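Local coordinates for hypothetical protein PH1109 (Pyrococcus horikoshii, PDB 2D59) that is of unknown function but belongs to the CoA-binding domain family, with a Rossmann-like fold of parallel strands and helices, at residues S70-F84 with Q96-Q108. Residues are numbered along the deposited sequence; the frame is centred on the assembly and turned at random.
Sequences SVLDIPDKIEVVDLF and QAIKKGAKVVWFQ
Val-80 to Leu-83 pair in parallel with Val-104 to Phe-107, the strand axes 4.7 Å apart at closest and 15° off parallel. Val-81 N and O and Leu-83 N bond to the facing backbone, and Glu-79 O accepts from both Lys-103 N and Val-104 N. Between sheet and helix, Val-81 CG2 presses on Ala-97 CB at 3.4 Å, a tight contact. Leu-83 CD1 lies over one face of the Phe-107 ring. At the C-terminal strand ends, Gln-108 NE2 bonds to Asp-82 OD1 at 2.7 Å, on the syn lone pair. Gln-108 CG, anti to the carbonyl carbon (chi1 -68°), sits over one face of the Phe-84 ring, 3.6 Å from its centroid, a CH-pi contact.

The helix end holds the loop before strand 80-83. Gln-96 OE1 accepts from Val-71 N at 2.7 Å. Lys-100 runs past Val-71 and Ile-78. Its NZ donates to Ile-74 O at 2.6 Å and to Asp-76 O at 2.9 Å, which would hold the ammonium group in the turn. Gly-101, with positive phi, ends the helix in a Schellman motif. Strand 80-83, helix 87-100 and strand 104-107 form a beta-alpha-beta crossover unit of the Rossmann-like parallel sheet.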
loop_
_atom_site.group_PDB
_atom_site.type_symbol
_atom_site.label_atom_id
_atom_site.label_comp_id
_atom_site.label_asym_id
_atom_site.label_seq_id
_atom_site.Cartn_x
_atom_site.Cartn_y
_atom_site.Cartn_z
ATOM N N SER A 70 -6.781 9.749 7.302
ATOM C CA SER A 70 -6.142 10.178 6.062
ATOM C C SER A 70 -4.638 9.928 6.094
ATOM O O SER A 70 -4.026 9.902 7.161
ATOM C CB SER A 70 -6.399 11.667 5.824
ATOM O OG SER A 70 -5.519 12.181 4.838
ATOM N N VAL A 71 -4.047 9.749 4.917
ATOM C CA VAL A 71 -2.612 9.510 4.813
ATOM C C VAL A 71 -1.808 10.700 5.332
ATOM O O VAL A 71 -0.755 10.529 5.950
ATOM C CB VAL A 71 -2.192 9.232 3.351
ATOM C CG1 VAL A 71 -0.680 9.133 3.254
ATOM C CG2 VAL A 71 -2.836 7.945 2.860
ATOM N N LEU A 72 -2.310 11.904 5.079
ATOM C CA LEU A 72 -1.633 13.119 5.512
ATOM C C LEU A 72 -1.622 13.299 7.029
ATOM O O LEU A 72 -0.799 14.046 7.560
ATOM C CB LEU A 72 -2.278 14.343 4.854
ATOM C CG LEU A 72 -2.062 14.486 3.345
ATOM C CD1 LEU A 72 -2.792 15.717 2.832
ATOM C CD2 LEU A 72 -0.573 14.589 3.050
ATOM N N ASP A 73 -2.529 12.618 7.724
ATOM C CA ASP A 73 -2.602 12.721 9.179
ATOM C C ASP A 73 -1.483 11.950 9.870
ATOM O O ASP A 73 -1.193 12.180 11.044
ATOM C CB ASP A 73 -3.954 12.216 9.690
ATOM C CG ASP A 73 -5.109 13.075 9.225
ATOM O OD1 ASP A 73 -5.005 14.313 9.334
ATOM O OD2 ASP A 73 -6.123 12.514 8.763
ATOM N N ILE A 74 -0.863 11.028 9.142
ATOM C CA ILE A 74 0.224 10.234 9.698
ATOM C C ILE A 74 1.426 11.127 9.980
ATOM O O ILE A 74 1.919 11.818 9.091
ATOM C CB ILE A 74 0.641 9.118 8.719
ATOM C CG1 ILE A 74 -0.549 8.194 8.471
ATOM C CG2 ILE A 74 1.817 8.336 9.285
ATOM C CD1 ILE A 74 -0.332 7.188 7.354
ATOM N N PRO A 75 1.910 11.128 11.231
ATOM C CA PRO A 75 3.061 11.938 11.647
ATOM C C PRO A 75 4.369 11.548 10.961
ATOM O O PRO A 75 5.112 12.404 10.484
ATOM C CB PRO A 75 3.130 11.698 13.158
ATOM C CG PRO A 75 1.728 11.331 13.523
ATOM C CD PRO A 75 1.320 10.437 12.389
ATOM N N ASP A 76 4.643 10.248 10.919
ATOM C CA ASP A 76 5.872 9.734 10.323
ATOM C C ASP A 76 5.885 9.770 8.800
ATOM O O ASP A 76 4.836 9.864 8.161
ATOM C CB ASP A 76 6.115 8.304 10.807
ATOM C CG ASP A 76 6.314 8.233 12.309
ATOM O OD1 ASP A 76 6.449 7.118 12.851
ATOM O OD2 ASP A 76 6.329 9.305 12.950
ATOM N N LYS A 77 7.082 9.697 8.223
ATOM C CA LYS A 77 7.220 9.721 6.773
ATOM C C LYS A 77 6.679 8.422 6.191
ATOM O O LYS A 77 6.833 7.350 6.780
ATOM C CB LYS A 77 8.688 9.897 6.360
ATOM C CG LYS A 77 9.570 8.667 6.553
ATOM C CD LYS A 77 9.997 8.466 8.000
ATOM C CE LYS A 77 10.999 9.525 8.446
ATOM N NZ LYS A 77 10.391 10.880 8.551
ATOM N N ILE A 78 6.033 8.531 5.038
ATOM C CA ILE A 78 5.466 7.371 4.361
ATOM C C ILE A 78 6.136 7.220 3.008
ATOM O O ILE A 78 6.281 8.193 2.271
ATOM C CB ILE A 78 3.950 7.535 4.161
ATOM C CG1 ILE A 78 3.261 7.499 5.522
ATOM C CG2 ILE A 78 3.404 6.427 3.277
ATOM C CD1 ILE A 78 3.507 6.211 6.295
ATOM N N GLU A 79 6.545 5.997 2.686
ATOM C CA GLU A 79 7.205 5.736 1.414
ATOM C C GLU A 79 6.283 5.000 0.448
ATOM O O GLU A 79 6.250 5.306 -0.744
ATOM C CB GLU A 79 8.478 4.928 1.655
ATOM C CG GLU A 79 9.418 5.587 2.663
ATOM C CD GLU A 79 10.542 4.678 3.116
ATOM O OE1 GLU A 79 10.259 3.532 3.520
ATOM O OE2 GLU A 79 11.710 5.113 3.080
ATOM N N VAL A 80 5.526 4.039 0.971
ATOM C CA VAL A 80 4.606 3.261 0.149
ATOM C C VAL A 80 3.156 3.386 0.612
ATOM O O VAL A 80 2.848 3.216 1.792
ATOM C CB VAL A 80 4.970 1.749 0.157
ATOM C CG1 VAL A 80 4.006 0.976 -0.742
ATOM C CG2 VAL A 80 6.406 1.547 -0.302
ATOM N N VAL A 81 2.271 3.697 -0.326
ATOM C CA VAL A 81 0.853 3.794 -0.019
ATOM C C VAL A 81 0.209 2.553 -0.633
ATOM O O VAL A 81 0.037 2.451 -1.851
ATOM C CB VAL A 81 0.226 5.068 -0.612
ATOM C CG1 VAL A 81 -1.266 5.102 -0.302
ATOM C CG2 VAL A 81 0.903 6.298 -0.022
ATOM N N ASP A 82 -0.130 1.608 0.238
ATOM C CA ASP A 82 -0.716 0.325 -0.140
ATOM C C ASP A 82 -2.238 0.425 -0.118
ATOM O O ASP A 82 -2.846 0.476 0.951
ATOM C CB ASP A 82 -0.211 -0.723 0.854
ATOM C CG ASP A 82 -0.476 -2.135 0.409
ATOM O OD1 ASP A 82 -0.609 -2.370 -0.809
ATOM O OD2 ASP A 82 -0.525 -3.015 1.293
ATOM N N LEU A 83 -2.847 0.434 -1.302
ATOM C CA LEU A 83 -4.297 0.589 -1.433
ATOM C C LEU A 83 -5.169 -0.662 -1.472
ATOM O O LEU A 83 -4.970 -1.552 -2.294
ATOM C CB LEU A 83 -4.609 1.416 -2.682
ATOM C CG LEU A 83 -3.960 2.795 -2.824
ATOM C CD1 LEU A 83 -4.129 3.272 -4.258
ATOM C CD2 LEU A 83 -4.580 3.779 -1.841
ATOM N N PHE A 84 -6.173 -0.694 -0.600
ATOM C CA PHE A 84 -7.113 -1.806 -0.543
ATOM C C PHE A 84 -8.539 -1.343 -0.844
ATOM O O PHE A 84 -9.484 -2.127 -0.749
ATOM C CB PHE A 84 -7.059 -2.471 0.837
ATOM C CG PHE A 84 -5.859 -3.354 1.034
ATOM C CD1 PHE A 84 -5.889 -4.687 0.632
ATOM C CD2 PHE A 84 -4.693 -2.848 1.601
ATOM C CE1 PHE A 84 -4.769 -5.507 0.793
ATOM C CE2 PHE A 84 -3.569 -3.658 1.764
ATOM C CZ PHE A 84 -3.609 -4.988 1.361
ATOM N N GLN A 96 -3.500 12.331 -1.733
ATOM C CA GLN A 96 -2.938 12.401 -0.390
ATOM C C GLN A 96 -1.497 11.910 -0.419
ATOM O O GLN A 96 -0.604 12.538 0.145
ATOM C CB GLN A 96 -3.750 11.534 0.574
ATOM C CG GLN A 96 -5.048 12.159 1.052
ATOM C CD GLN A 96 -5.856 11.209 1.907
ATOM O OE1 GLN A 96 -5.299 10.386 2.636
ATOM N NE2 GLN A 96 -7.177 11.321 1.833
ATOM N N ALA A 97 -1.279 10.775 -1.077
ATOM C CA ALA A 97 0.057 10.199 -1.190
ATOM C C ALA A 97 0.997 11.210 -1.838
ATOM O O ALA A 97 2.159 11.321 -1.459
ATOM C CB ALA A 97 0.006 8.920 -2.024
ATOM N N ILE A 98 0.478 11.944 -2.819
ATOM C CA ILE A 98 1.263 12.951 -3.521
ATOM C C ILE A 98 1.679 14.035 -2.548
ATOM O O ILE A 98 2.844 14.419 -2.496
ATOM C CB ILE A 98 0.458 13.619 -4.656
ATOM C CG1 ILE A 98 0.026 12.563 -5.668
ATOM C CG2 ILE A 98 1.308 14.663 -5.363
ATOM C CD1 ILE A 98 1.184 11.786 -6.240
ATOM N N LYS A 99 0.714 14.544 -1.794
ATOM C CA LYS A 99 0.980 15.598 -0.819
ATOM C C LYS A 99 1.920 15.112 0.278
ATOM O O LYS A 99 2.765 15.863 0.758
ATOM C CB LYS A 99 -0.328 16.086 -0.186
ATOM C CG LYS A 99 -1.235 16.880 -1.120
ATOM C CD LYS A 99 -0.487 18.041 -1.765
ATOM C CE LYS A 99 -1.437 19.126 -2.245
ATOM N NZ LYS A 99 -2.082 19.823 -1.097
ATOM N N LYS A 100 1.766 13.850 0.666
ATOM C CA LYS A 100 2.590 13.250 1.711
ATOM C C LYS A 100 4.023 13.033 1.235
ATOM O O LYS A 100 4.935 12.865 2.044
ATOM C CB LYS A 100 1.977 11.914 2.147
ATOM C CG LYS A 100 2.713 11.207 3.275
ATOM C CD LYS A 100 2.680 12.016 4.562
ATOM C CE LYS A 100 3.390 11.278 5.689
ATOM N NZ LYS A 100 3.378 12.050 6.960
ATOM N N GLY A 101 4.215 13.034 -0.080
ATOM C CA GLY A 101 5.544 12.837 -0.631
ATOM C C GLY A 101 5.952 11.378 -0.700
ATOM O O GLY A 101 7.139 11.050 -0.630
ATOM N N ALA A 102 4.968 10.495 -0.838
ATOM C CA ALA A 102 5.236 9.063 -0.922
ATOM C C ALA A 102 6.116 8.780 -2.134
ATOM O O ALA A 102 6.215 9.604 -3.040
ATOM C CB ALA A 102 3.925 8.293 -1.029
ATOM N N LYS A 103 6.751 7.614 -2.143
ATOM C CA LYS A 103 7.631 7.223 -3.240
ATOM C C LYS A 103 6.976 6.186 -4.141
ATOM O O LYS A 103 7.307 6.080 -5.324
ATOM C CB LYS A 103 8.931 6.634 -2.689
ATOM C CG LYS A 103 9.757 7.582 -1.838
ATOM C CD LYS A 103 10.360 8.696 -2.674
ATOM C CE LYS A 103 11.287 9.562 -1.836
ATOM N NZ LYS A 103 11.896 10.660 -2.634
ATOM N N VAL A 104 6.045 5.424 -3.575
ATOM C CA VAL A 104 5.369 4.366 -4.318
ATOM C C VAL A 104 3.879 4.279 -4.010
ATOM O O VAL A 104 3.458 4.456 -2.867
ATOM C CB VAL A 104 5.995 2.986 -3.979
ATOM C CG1 VAL A 104 5.256 1.871 -4.710
ATOM C CG2 VAL A 104 7.470 2.977 -4.344
ATOM N N VAL A 105 3.086 4.024 -5.044
ATOM C CA VAL A 105 1.652 3.833 -4.882
ATOM C C VAL A 105 1.476 2.374 -5.282
ATOM O O VAL A 105 1.855 1.973 -6.382
ATOM C CB VAL A 105 0.821 4.729 -5.823
ATOM C CG1 VAL A 105 -0.667 4.453 -5.615
ATOM C CG2 VAL A 105 1.121 6.190 -5.542
ATOM N N TRP A 106 0.925 1.579 -4.377
ATOM C CA TRP A 106 0.737 0.163 -4.635
ATOM C C TRP A 106 -0.742 -0.200 -4.695
ATOM O O TRP A 106 -1.431 -0.183 -3.677
ATOM C CB TRP A 106 1.438 -0.645 -3.537
ATOM C CG TRP A 106 1.504 -2.122 -3.793
ATOM C CD1 TRP A 106 0.452 -2.961 -4.027
ATOM C CD2 TRP A 106 2.682 -2.940 -3.810
ATOM N NE1 TRP A 106 0.900 -4.249 -4.185
ATOM C CE2 TRP A 106 2.263 -4.267 -4.054
ATOM C CE3 TRP A 106 4.049 -2.684 -3.634
ATOM C CZ2 TRP A 106 3.164 -5.336 -4.138
ATOM C CZ3 TRP A 106 4.946 -3.749 -3.714
ATOM C CH2 TRP A 106 4.496 -5.058 -3.963
ATOM N N PHE A 107 -1.221 -0.521 -5.895
ATOM C CA PHE A 107 -2.612 -0.908 -6.102
ATOM C C PHE A 107 -2.767 -2.412 -5.896
ATOM O O PHE A 107 -2.251 -3.211 -6.678
ATOM C CB PHE A 107 -3.053 -0.552 -7.526
ATOM C CG PHE A 107 -3.214 0.927 -7.769
ATOM C CD1 PHE A 107 -4.434 1.559 -7.536
ATOM C CD2 PHE A 107 -2.150 1.683 -8.248
ATOM C CE1 PHE A 107 -4.590 2.924 -7.782
ATOM C CE2 PHE A 107 -2.296 3.050 -8.498
ATOM C CZ PHE A 107 -3.519 3.669 -8.263
ATOM N N GLN A 108 -3.471 -2.798 -4.838
ATOM C CA GLN A 108 -3.703 -4.209 -4.563
ATOM C C GLN A 108 -4.728 -4.719 -5.580
ATOM O O GLN A 108 -5.273 -3.943 -6.366
ATOM C CB GLN A 108 -4.232 -4.387 -3.137
ATOM C CG GLN A 108 -3.229 -4.068 -2.031
ATOM C CD GLN A 108 -2.326 -5.238 -1.686
ATOM O OE1 GLN A 108 -2.769 -6.389 -1.654
ATOM N NE2 GLN A 108 -1.064 -4.948 -1.399
HETATM O O HOH W 1 8.602 9.162 0.961
HETATM O O HOH W 2 6.475 11.154 4.145
#